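Local atomic coordinates of designed helical repeat protein (Synthetic construct, PDB entry 5CWF), a protein that is of unknown function but was computationally designed as a stack of helical repeats, and binds calcium ions in its crystal. Residues A[67-76]-A[110-119]; A[9-20]-A[28-39]. All coordinates share one frame; numbering follows the deposited sequence. Where two conformers were deposited one is given.

Both contacts pair helices of one helical-repeat array, but they share no helix. Contact 2 joins the consecutive helices 3-21 and 25-44, which run antiparallel (162° between segment axes); half its touching residues are buried, and methyl groups make most of it. Contact 1 sets the start of helix 70-89 beside that of helix 115-134 in nearly the same direction (25°) and adds the turns before them. Lying at the turn end of the array, it has a smaller buried share, and amides, a carboxylate, an ion pair and a calcium ion do much of the work. Their centres lie about 16 Å apart, and they touch where Arg74 O packs on Glu30 CG.

Contact 1. Residues A[67-76]-A[110-119]; sequences NNDDEVAREI and AKNNDDEVAR. With CA (calcium ion), chain L; CA (calcium ion), chain H.
Asn68 and Asp115 tie together two neighbouring, not consecutive, inter-helix turns of this helical-repeat fold, those that lead into helices 70-89 and 115-134. Asn68 ND2 gives an almost straight bond (168°) of 2.8 Å to Asp115 OD1, which lies in the amide plane and offers its anti lone pair. The same oxygen accepts Asp69 N at 3.1 Å from above the carboxylate plane, and two donors thus fix one acceptor. Water 2 accepts from Asn68 ND2 and donates a weak bond to Ala110 O.

That carbonyl, near the end of helix 93-111, has a stronger donor in Asn67 ND2, at 2.9 Å and 176°. Asn67 ND2 also donates to water 1, which passes a bond on to Lys111 O. With CG beside its own backbone N (chi1 -71°), Asn67 brings its amide to the helix end, where it stacks on that of Asn113. Asp114 caps helix 115-134, its OD1 accepting from Val117 N and, weakly, from Glu116 N.

Further along, Val72 CG1 meets Ala118 CB at 3.6 Å, and Ile76 CD1, in one of its two conformers, reaches Ala110 and Ala118. At the outer border Glu75 OE2 forms a salt bridge with Arg119 NE, at 3.0 Å in one Arg119 conformer, while Glu75 OE1 pairs with Arg123. One calcium ion, on Asp70 OD2, is shared with Asp24. Between the turns, Asn67 O and Asn113 OD1, two acceptors, are drawn together by another calcium ion, 2.2 Å from Asn67 O and 2.4 Å from Asn113 OD1, with water 5 as a further ligand.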
# COMPACT_ATOMS: atom_id res chain seq x y z
N ASN A 67 3.43 -7.45 -12.94
CA ASN A 67 2.22 -8.20 -13.27
C ASN A 67 1.10 -7.38 -13.88
O ASN A 67 0.35 -7.88 -14.71
CB ASN A 67 1.68 -8.90 -12.01
CG ASN A 67 2.56 -10.07 -11.57
OD1 ASN A 67 3.38 -10.55 -12.34
ND2 ASN A 67 2.38 -10.53 -10.34
N ASN A 68 0.94 -6.14 -13.45
CA ASN A 68 -0.26 -5.39 -13.81
C ASN A 68 -0.10 -4.38 -14.95
O ASN A 68 1.01 -4.02 -15.32
CB ASN A 68 -0.80 -4.69 -12.57
CG ASN A 68 -1.23 -5.67 -11.49
OD1 ASN A 68 -0.54 -5.83 -10.49
ND2 ASN A 68 -2.35 -6.34 -11.72
N ASP A 69 -1.24 -3.96 -15.49
CA ASP A 69 -1.33 -2.84 -16.42
C ASP A 69 -0.64 -1.60 -15.86
O ASP A 69 -0.58 -1.43 -14.65
CB ASP A 69 -2.81 -2.54 -16.69
CG ASP A 69 -3.01 -1.41 -17.66
OD1 ASP A 69 -2.32 -1.38 -18.70
OD2 ASP A 69 -3.86 -0.54 -17.38
N ASP A 70 -0.12 -0.74 -16.74
CA ASP A 70 0.60 0.47 -16.30
C ASP A 70 -0.22 1.29 -15.34
O ASP A 70 0.26 1.74 -14.28
CB ASP A 70 0.92 1.40 -17.48
CG ASP A 70 1.95 0.84 -18.41
OD1 ASP A 70 2.63 -0.15 -18.07
OD2 ASP A 70 2.05 1.41 -19.52
N GLU A 71 -1.49 1.47 -15.68
CA GLU A 71 -2.32 2.36 -14.88
C GLU A 71 -2.69 1.71 -13.54
O GLU A 71 -2.82 2.41 -12.53
CB GLU A 71 -3.54 2.80 -15.68
CG GLU A 71 -3.16 3.79 -16.79
CD GLU A 71 -2.58 5.10 -16.24
OE1 GLU A 71 -3.27 5.75 -15.41
OE2 GLU A 71 -1.43 5.47 -16.62
N VAL A 72 -2.78 0.40 -13.48
CA VAL A 72 -3.02 -0.29 -12.20
C VAL A 72 -1.75 -0.26 -11.34
O VAL A 72 -1.81 -0.12 -10.11
CB VAL A 72 -3.48 -1.72 -12.42
CG1 VAL A 72 -3.65 -2.46 -11.09
CG2 VAL A 72 -4.80 -1.71 -13.18
N ALA A 73 -0.60 -0.41 -12.00
CA ALA A 73 0.69 -0.36 -11.34
C ALA A 73 0.85 0.99 -10.65
O ALA A 73 1.38 1.07 -9.56
CB ALA A 73 1.82 -0.60 -12.33
N ARG A 74 0.41 2.05 -11.31
CA ARG A 74 0.47 3.39 -10.72
C ARG A 74 -0.35 3.48 -9.45
O ARG A 74 0.06 4.13 -8.49
CB ARG A 74 -0.02 4.46 -11.70
CG ARG A 74 0.97 4.93 -12.66
CD ARG A 74 0.29 5.86 -13.68
NE ARG A 74 0.23 7.25 -13.25
CZ ARG A 74 -0.21 8.23 -14.02
NH1 ARG A 74 -0.65 7.93 -15.23
NH2 ARG A 74 -0.19 9.49 -13.60
N GLU A 75 -1.52 2.86 -9.45
CA GLU A 75 -2.40 2.92 -8.27
C GLU A 75 -1.83 2.17 -7.08
O GLU A 75 -1.96 2.62 -5.96
CB GLU A 75 -3.80 2.42 -8.60
CG GLU A 75 -4.43 3.22 -9.74
CD GLU A 75 -5.92 3.40 -9.61
OE1 GLU A 75 -6.39 3.77 -8.51
OE2 GLU A 75 -6.62 3.16 -10.61
N ILE A 76 -1.21 1.02 -7.32
CA ILE A 76 -0.58 0.27 -6.25
C ILE A 76 0.60 1.07 -5.71
O ILE A 76 0.78 1.17 -4.49
CB ILE A 76 -0.16 -1.15 -6.70
CG1 ILE A 76 -1.41 -2.02 -6.84
CG2 ILE A 76 0.75 -1.80 -5.68
CD1 ILE A 76 -1.19 -3.31 -7.62
N ALA A 110 -1.49 -7.72 -6.00
CA ALA A 110 -0.46 -7.62 -7.06
C ALA A 110 0.04 -9.00 -7.50
O ALA A 110 0.48 -9.18 -8.64
CB ALA A 110 0.73 -6.78 -6.57
N LYS A 111 -0.02 -9.97 -6.59
CA LYS A 111 0.49 -11.31 -6.85
C LYS A 111 -0.52 -12.18 -7.60
O LYS A 111 -0.15 -13.10 -8.34
CB LYS A 111 0.88 -11.98 -5.52
CG LYS A 111 1.54 -13.34 -5.61
CD LYS A 111 1.88 -13.91 -4.23
CE LYS A 111 2.91 -13.06 -3.48
NZ LYS A 111 3.31 -13.66 -2.17
N ASN A 112 -1.79 -11.85 -7.45
CA ASN A 112 -2.85 -12.65 -8.05
C ASN A 112 -3.07 -12.35 -9.53
O ASN A 112 -3.91 -12.98 -10.17
CB ASN A 112 -4.14 -12.47 -7.26
CG ASN A 112 -4.16 -13.29 -5.97
OD1 ASN A 112 -3.31 -14.15 -5.75
ND2 ASN A 112 -5.12 -13.00 -5.10
N ASN A 113 -2.35 -11.37 -10.07
CA ASN A 113 -2.43 -11.08 -11.50
C ASN A 113 -3.81 -10.67 -12.07
O ASN A 113 -4.09 -10.94 -13.24
CB ASN A 113 -1.91 -12.28 -12.31
CG ASN A 113 -0.77 -11.91 -13.26
OD1 ASN A 113 -0.84 -10.89 -13.96
ND2 ASN A 113 0.23 -12.79 -13.35
N ASP A 114 -4.71 -10.17 -11.23
CA ASP A 114 -6.00 -9.63 -11.71
C ASP A 114 -6.05 -8.08 -11.65
O ASP A 114 -6.03 -7.50 -10.56
CB ASP A 114 -7.15 -10.26 -10.91
CG ASP A 114 -8.52 -9.86 -11.44
OD1 ASP A 114 -8.75 -8.69 -11.79
OD2 ASP A 114 -9.37 -10.77 -11.57
N ASP A 115 -6.09 -7.41 -12.81
CA ASP A 115 -6.02 -5.94 -12.83
C ASP A 115 -7.19 -5.24 -12.13
O ASP A 115 -7.00 -4.18 -11.53
CB ASP A 115 -5.96 -5.38 -14.26
CG ASP A 115 -4.59 -5.55 -14.91
OD1 ASP A 115 -3.57 -5.61 -14.19
OD2 ASP A 115 -4.54 -5.56 -16.15
N GLU A 116 -8.39 -5.79 -12.23
CA GLU A 116 -9.57 -5.14 -11.64
C GLU A 116 -9.52 -5.26 -10.13
O GLU A 116 -9.81 -4.30 -9.40
CB GLU A 116 -10.87 -5.74 -12.22
CG GLU A 116 -12.18 -5.14 -11.66
CD GLU A 116 -12.69 -3.96 -12.47
OE1 GLU A 116 -11.85 -3.12 -12.88
OE2 GLU A 116 -13.92 -3.87 -12.72
N VAL A 117 -9.14 -6.43 -9.63
CA VAL A 117 -9.00 -6.62 -8.19
C VAL A 117 -7.87 -5.76 -7.64
O VAL A 117 -8.01 -5.12 -6.61
CB VAL A 117 -8.79 -8.11 -7.86
CG1 VAL A 117 -8.38 -8.30 -6.40
CG2 VAL A 117 -10.05 -8.89 -8.19
N ALA A 118 -6.74 -5.73 -8.35
CA ALA A 118 -5.60 -4.96 -7.88
C ALA A 118 -5.99 -3.49 -7.77
O ALA A 118 -5.67 -2.83 -6.78
CB ALA A 118 -4.43 -5.14 -8.80
N ARG A 119 -6.72 -2.99 -8.77
CA ARG A 119 -7.14 -1.60 -8.74
C ARG A 119 -8.08 -1.30 -7.58
O ARG A 119 -7.97 -0.26 -6.93
CB ARG A 119 -7.83 -1.23 -10.06
CG ARG A 119 -8.59 0.09 -10.00
CD ARG A 119 -9.05 0.55 -11.39
NE ARG A 119 -7.94 0.97 -12.24
CZ ARG A 119 -8.08 1.39 -13.50
NH1 ARG A 119 -9.28 1.46 -14.06
NH2 ARG A 119 -7.02 1.75 -14.20
CA CA L . -0.79 -9.43 -15.88
CA CA H . 3.60 0.70 -20.97
O HOH W 1 2.65 -13.35 -9.39
O HOH W 2 -2.30 -8.30 -9.93
O HOH W 3 5.19 0.72 -22.85
O HOH W 4 2.43 2.13 -22.35
O HOH W 5 1.06 -10.76 -16.25

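Contact 2. Residues A[9-20]-A[28-39]; sequences MEALKKAVELAK and AREIERAAKEIV
Met9 reaches helix 25-44 with its terminal methyl: CE lies 3.7 Å from Val39 CG2 and 3.8 Å from Ala35 CB. Bends at chi2 and chi3 curl the chain so that CE, rather than SD, makes the closest approach. One turn on, Leu12 is directed at the partner helix from its CB and sets CD2 at 4.0 Å from Ile31 CG2. Both side chains also touch Val61 of helix 48-67, evidence that this buried strip extends to a third helix.

Here the pairing is that of an antiparallel helical hairpin, the consecutive helices of a designed helical-repeat protein, with segment axes 8.9 Å apart at closest approach and 162° between their directions. Ala15 O only grazes Ile31 CD1. Val16 spreads its two methyls over different neighbours: CG2 presses on Ile31 CG2 at 3.5 Å, tighter than a usual carbon contact, while CG1, anti to the backbone N (chi1 169°), lies near Ala28 CB and Glu32 OE1. An alanine at Val16 would remove both methyls and is likely to open a gap beside Ile31 CG2, with that side chain less firmly held.

Farther along, Ala19 and Ala28 meet methyl to methyl, their CB atoms 3.7 Å apart. Lys20 closes the row by laying CG against Ala28 CB at 3.8 Å; its NZ stays 4.5 Å from Glu32 OE1, beyond salt-bridge distance.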
# COMPACT_ATOMS: atom_id res chain seq x y z
N MET A 9 14.89 -3.41 -2.82
CA MET A 9 15.09 -2.02 -3.25
C MET A 9 15.90 -1.91 -4.53
O MET A 9 15.63 -1.07 -5.39
CB MET A 9 15.82 -1.23 -2.15
CG MET A 9 15.05 -1.03 -0.87
SD MET A 9 13.44 -0.24 -1.10
CE MET A 9 13.94 1.21 -2.02
N GLU A 10 16.89 -2.79 -4.66
CA GLU A 10 17.69 -2.86 -5.88
C GLU A 10 16.79 -3.31 -7.03
O GLU A 10 16.94 -2.84 -8.17
CB GLU A 10 18.88 -3.80 -5.68
CG GLU A 10 19.96 -3.18 -4.78
CD GLU A 10 21.02 -4.17 -4.31
OE1 GLU A 10 20.83 -5.40 -4.51
OE2 GLU A 10 22.04 -3.73 -3.75
N ALA A 11 15.82 -4.18 -6.74
CA ALA A 11 14.89 -4.63 -7.77
C ALA A 11 13.93 -3.50 -8.16
O ALA A 11 13.53 -3.38 -9.33
CB ALA A 11 14.11 -5.84 -7.29
N LEU A 12 13.55 -2.69 -7.18
CA LEU A 12 12.72 -1.52 -7.44
C LEU A 12 13.45 -0.53 -8.32
O LEU A 12 12.85 0.05 -9.22
CB LEU A 12 12.29 -0.84 -6.15
CG LEU A 12 11.15 -1.58 -5.44
CD1 LEU A 12 11.03 -1.06 -4.00
CD2 LEU A 12 9.86 -1.40 -6.21
N LYS A 13 14.74 -0.32 -8.05
CA LYS A 13 15.54 0.57 -8.88
C LYS A 13 15.59 0.04 -10.32
O LYS A 13 15.55 0.82 -11.28
CB LYS A 13 16.94 0.71 -8.29
CG LYS A 13 17.80 1.76 -8.94
CD LYS A 13 19.12 1.92 -8.20
CE LYS A 13 19.96 3.05 -8.77
NZ LYS A 13 20.75 2.62 -9.96
N LYS A 14 15.66 -1.27 -10.48
CA LYS A 14 15.61 -1.87 -11.81
C LYS A 14 14.24 -1.70 -12.46
O LYS A 14 14.15 -1.53 -13.68
CB LYS A 14 15.94 -3.37 -11.76
CG LYS A 14 17.29 -3.75 -12.32
CD LYS A 14 18.41 -3.62 -11.32
CE LYS A 14 19.59 -4.49 -11.70
NZ LYS A 14 20.52 -4.70 -10.56
N ALA A 15 13.19 -1.78 -11.66
CA ALA A 15 11.83 -1.61 -12.17
C ALA A 15 11.61 -0.18 -12.68
O ALA A 15 10.88 0.03 -13.66
CB ALA A 15 10.81 -1.94 -11.09
N VAL A 16 12.21 0.79 -12.02
CA VAL A 16 12.10 2.18 -12.43
C VAL A 16 12.79 2.35 -13.77
O VAL A 16 12.28 2.99 -14.67
CB VAL A 16 12.71 3.13 -11.37
CG1 VAL A 16 12.85 4.58 -11.90
CG2 VAL A 16 11.87 3.12 -10.08
N GLU A 17 13.98 1.78 -13.88
CA GLU A 17 14.76 1.90 -15.11
C GLU A 17 14.06 1.22 -16.28
O GLU A 17 14.07 1.74 -17.41
CB GLU A 17 16.15 1.33 -14.85
CG GLU A 17 16.95 2.24 -13.90
CD GLU A 17 18.04 1.53 -13.12
OE1 GLU A 17 18.28 0.32 -13.35
OE2 GLU A 17 18.66 2.19 -12.25
N LEU A 18 13.44 0.08 -16.02
CA LEU A 18 12.68 -0.62 -17.04
C LEU A 18 11.46 0.18 -17.45
O LEU A 18 11.11 0.24 -18.62
CB LEU A 18 12.26 -2.00 -16.54
CG LEU A 18 11.44 -2.82 -17.52
CD1 LEU A 18 12.18 -3.00 -18.84
CD2 LEU A 18 11.10 -4.18 -16.92
N ALA A 19 10.76 0.76 -16.48
CA ALA A 19 9.63 1.62 -16.79
C ALA A 19 10.07 2.77 -17.69
O ALA A 19 9.38 3.13 -18.66
CB ALA A 19 8.99 2.17 -15.50
N LYS A 20 11.20 3.40 -17.36
CA LYS A 20 11.67 4.51 -18.18
C LYS A 20 11.99 4.04 -19.60
O LYS A 20 11.72 4.74 -20.57
CB LYS A 20 12.88 5.19 -17.57
CG LYS A 20 12.54 5.95 -16.30
CD LYS A 20 13.76 6.67 -15.75
CE LYS A 20 13.39 7.62 -14.62
NZ LYS A 20 14.60 8.37 -14.22
N ALA A 28 7.16 5.20 -13.63
CA ALA A 28 8.48 5.23 -13.06
C ALA A 28 8.55 6.24 -11.91
O ALA A 28 9.16 5.99 -10.86
CB ALA A 28 9.49 5.58 -14.14
N ARG A 29 7.89 7.38 -12.11
CA ARG A 29 7.87 8.42 -11.08
C ARG A 29 7.22 7.92 -9.81
O ARG A 29 7.73 8.12 -8.70
CB ARG A 29 7.12 9.65 -11.58
CG ARG A 29 6.91 10.75 -10.53
CD ARG A 29 6.10 11.91 -11.13
NE ARG A 29 4.69 11.56 -11.31
CZ ARG A 29 3.92 11.99 -12.31
NH1 ARG A 29 4.40 12.79 -13.24
NH2 ARG A 29 2.65 11.62 -12.36
N GLU A 30 6.10 7.22 -9.97
CA GLU A 30 5.35 6.78 -8.80
C GLU A 30 6.06 5.64 -8.07
O GLU A 30 6.03 5.57 -6.84
CB GLU A 30 3.95 6.35 -9.21
CG GLU A 30 2.95 6.39 -8.07
CD GLU A 30 2.64 7.83 -7.63
OE1 GLU A 30 2.36 8.06 -6.44
OE2 GLU A 30 2.66 8.72 -8.50
N ILE A 31 6.70 4.74 -8.82
CA ILE A 31 7.49 3.70 -8.16
C ILE A 31 8.63 4.36 -7.38
O ILE A 31 8.89 4.03 -6.21
CB ILE A 31 8.07 2.70 -9.18
CG1 ILE A 31 6.94 1.95 -9.87
CG2 ILE A 31 9.08 1.76 -8.50
CD1 ILE A 31 7.41 1.04 -10.99
N GLU A 32 9.29 5.33 -8.01
CA GLU A 32 10.38 6.02 -7.34
C GLU A 32 9.89 6.77 -6.10
O GLU A 32 10.55 6.72 -5.06
CB GLU A 32 11.10 6.97 -8.32
CG GLU A 32 12.44 7.41 -7.79
CD GLU A 32 13.27 8.20 -8.80
OE1 GLU A 32 13.12 7.98 -10.02
OE2 GLU A 32 14.09 9.04 -8.35
N ARG A 33 8.74 7.43 -6.18
CA ARG A 33 8.18 8.11 -5.00
C ARG A 33 7.92 7.15 -3.85
O ARG A 33 8.21 7.47 -2.71
CB ARG A 33 6.88 8.85 -5.34
CG ARG A 33 6.40 9.74 -4.20
CD ARG A 33 5.30 10.70 -4.66
NE ARG A 33 3.98 10.08 -4.69
CZ ARG A 33 3.17 10.00 -3.63
NH1 ARG A 33 3.55 10.48 -2.45
NH2 ARG A 33 1.97 9.44 -3.76
N ALA A 34 7.34 5.99 -4.13
CA ALA A 34 7.08 5.01 -3.10
C ALA A 34 8.37 4.48 -2.49
O ALA A 34 8.50 4.40 -1.27
CB ALA A 34 6.23 3.84 -3.67
N ALA A 35 9.32 4.12 -3.34
CA ALA A 35 10.62 3.65 -2.88
C ALA A 35 11.29 4.71 -1.99
O ALA A 35 11.85 4.38 -0.95
CB ALA A 35 11.52 3.32 -4.06
N LYS A 36 11.22 5.98 -2.39
CA LYS A 36 11.89 7.02 -1.62
C LYS A 36 11.24 7.22 -0.25
O LYS A 36 11.93 7.43 0.76
CB LYS A 36 11.89 8.36 -2.39
CG LYS A 36 12.45 9.53 -1.57
CD LYS A 36 12.68 10.78 -2.42
CE LYS A 36 13.94 10.65 -3.27
NZ LYS A 36 15.19 10.98 -2.52
N GLU A 37 9.92 7.15 -0.22
CA GLU A 37 9.18 7.24 1.04
C GLU A 37 9.57 6.11 2.01
O GLU A 37 9.77 6.34 3.21
CB GLU A 37 7.68 7.21 0.75
CG GLU A 37 6.84 7.76 1.87
CD GLU A 37 7.01 9.25 2.09
OE1 GLU A 37 6.74 9.71 3.22
OE2 GLU A 37 7.41 9.96 1.14
N ILE A 38 9.67 4.89 1.48
CA ILE A 38 10.06 3.73 2.27
C ILE A 38 11.45 3.93 2.86
O ILE A 38 11.68 3.67 4.04
CB ILE A 38 10.02 2.45 1.41
CG1 ILE A 38 8.58 2.05 1.12
CG2 ILE A 38 10.74 1.28 2.10
CD1 ILE A 38 8.41 1.02 -0.01
N VAL A 39 12.39 4.39 2.05
CA VAL A 39 13.76 4.59 2.53
C VAL A 39 13.80 5.61 3.67
O VAL A 39 14.48 5.39 4.66
CB VAL A 39 14.69 5.01 1.36
CG1 VAL A 39 16.00 5.62 1.86
CG2 VAL A 39 14.96 3.79 0.48